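PDB 5KZT: Peptide/nickel transport system substrate-binding protein from Listeria monocytogenes serotype 1/2a, which binds peptides and probably delivers them to a membrane transporter for uptake into the cell. Local coordinates for residues G178-Y181 against A182-D186. Numbering follows the deposited sequence.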
loop_
_atom_site.group_PDB
_atom_site.type_symbol
_atom_site.label_atom_id
_atom_site.label_comp_id
_atom_site.label_asym_id
_atom_site.label_seq_id
_atom_site.Cartn_x
_atom_site.Cartn_y
_atom_site.Cartn_z
ATOM N N GLY A 178 9.762 -20.377 -13.432
ATOM C CA GLY A 178 8.402 -20.453 -13.986
ATOM C C GLY A 178 7.325 -20.049 -12.988
ATOM O O GLY A 178 7.484 -19.049 -12.280
ATOM N N GLU A 179 6.251 -20.839 -12.881
ATOM C CA GLU A 179 5.148 -20.476 -11.971
ATOM C C GLU A 179 5.490 -20.540 -10.476
ATOM O O GLU A 179 4.737 -20.007 -9.655
ATOM C CB GLU A 179 3.860 -21.259 -12.288
ATOM C CG GLU A 179 3.211 -20.929 -13.645
ATOM C CD GLU A 179 3.152 -19.432 -13.968
ATOM O OE1 GLU A 179 4.143 -18.896 -14.539
ATOM O OE2 GLU A 179 2.124 -18.774 -13.664
ATOM N N LYS A 180 6.616 -21.153 -10.114
ATOM C CA LYS A 180 7.080 -21.108 -8.720
ATOM C C LYS A 180 7.928 -19.857 -8.375
ATOM O O LYS A 180 8.344 -19.686 -7.226
ATOM C CB LYS A 180 7.831 -22.394 -8.357
ATOM C CG LYS A 180 6.960 -23.657 -8.327
ATOM C CD LYS A 180 5.882 -23.660 -7.234
ATOM C CE LYS A 180 6.444 -23.751 -5.803
ATOM N NZ LYS A 180 5.594 -23.072 -4.770
ATOM N N TYR A 181 8.170 -18.971 -9.346
ATOM C CA TYR A 181 8.968 -17.772 -9.075
ATOM C C TYR A 181 8.395 -16.983 -7.892
ATOM O O TYR A 181 7.197 -16.712 -7.849
ATOM C CB TYR A 181 9.078 -16.851 -10.295
ATOM C CG TYR A 181 9.760 -15.556 -9.901
ATOM C CD1 TYR A 181 11.091 -15.562 -9.482
ATOM C CD2 TYR A 181 9.063 -14.352 -9.848
ATOM C CE1 TYR A 181 11.727 -14.411 -9.071
ATOM C CE2 TYR A 181 9.698 -13.183 -9.446
ATOM C CZ TYR A 181 11.028 -13.224 -9.058
ATOM O OH TYR A 181 11.669 -12.097 -8.625
ATOM N N ALA A 182 9.261 -16.630 -6.942
ATOM C CA ALA A 182 8.897 -15.861 -5.732
ATOM C C ALA A 182 7.845 -16.503 -4.813
ATOM O O ALA A 182 7.244 -15.832 -3.977
ATOM C CB ALA A 182 8.496 -14.437 -6.103
ATOM N N GLN A 183 7.646 -17.807 -4.924
ATOM C CA GLN A 183 6.672 -18.487 -4.067
ATOM C C GLN A 183 7.274 -18.843 -2.721
ATOM O O GLN A 183 6.552 -19.232 -1.818
ATOM C CB GLN A 183 6.115 -19.719 -4.769
ATOM C CG GLN A 183 5.297 -19.396 -6.024
ATOM C CD GLN A 183 4.012 -18.618 -5.762
ATOM O OE1 GLN A 183 3.529 -17.905 -6.630
ATOM N NE2 GLN A 183 3.432 -18.783 -4.585
ATOM N N ASN A 184 8.593 -18.740 -2.611
ATOM C CA ASN A 184 9.313 -18.935 -1.361
ATOM C C ASN A 184 10.680 -18.254 -1.500
ATOM O O ASN A 184 11.035 -17.802 -2.592
ATOM C CB ASN A 184 9.434 -20.439 -1.040
ATOM C CG ASN A 184 10.083 -21.231 -2.161
ATOM O OD1 ASN A 184 11.169 -20.904 -2.612
ATOM N ND2 ASN A 184 9.405 -22.265 -2.632
ATOM N N SER A 185 11.457 -18.178 -0.426
ATOM C CA SER A 185 12.739 -17.463 -0.475
ATOM C C SER A 185 13.817 -18.161 -1.312
ATOM O O SER A 185 14.731 -17.489 -1.793
ATOM C CB SER A 185 13.263 -17.149 0.932
ATOM O OG SER A 185 13.248 -18.275 1.757
ATOM N N ASP A 186 13.712 -19.481 -1.496
ATOM C CA ASP A 186 14.580 -20.198 -2.460
ATOM C C ASP A 186 14.327 -19.821 -3.909
ATOM O O ASP A 186 15.194 -20.058 -4.755
ATOM C CB ASP A 186 14.409 -21.714 -2.372
ATOM C CG ASP A 186 14.949 -22.292 -1.101
ATOM O OD1 ASP A 186 15.838 -21.683 -0.470
ATOM O OD2 ASP A 186 14.479 -23.392 -0.748
HETATM O O HOH W 1 6.301 -22.426 -1.989
#
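Lys180 and Gln183 occupy the two ends of a type II beta turn, with Tyr181 and Ala182 at its corners, a worked example of how a chain leaving a helix reverses through a four-residue turn closed by one backbone hydrogen bond. The turn is closed by Gln183 N, which donates to Lys180 O at 3.1 Å; the donor lies well above the carbonyl plane, and the N-H...O angle of 153° is only moderately bent. Ala182, at the third position, adopts the positive phi (60°) characteristic of a type II turn. Its methyl sits over one face of the Tyr181 ring, shifted toward the rim, in a CH-pi contact of 3.9 Å from CB to the ring centroid. With CG anti to the backbone N (chi1 173°), the ring stands beside the carbonyl carbon that leads into Ala182, and its face meets the methyl. Between the ends of the turn, the side chains of Lys180 and Gln183 cross at about a right angle. The lysine chain, bent at chi2 and chi3, curls back until NZ rests 3.4 Å from Gln183 CB.

Further out, this surface turn belongs to the loop between helix 171-177 and strand 194-197. Gly178, the first residue after that helix to leave helical angles, has positive phi, and its O receives Tyr181 N. The Tyr181 side chain reaches back to Phe173 and Val174 of the helix, while Ser185 anchors the far end to Trp199. A single water finally ties the polar ends together, accepting from Lys180 NZ at 2.9 Å and from Asn184 ND2, and donating to Gln183 O at 3.2 Å.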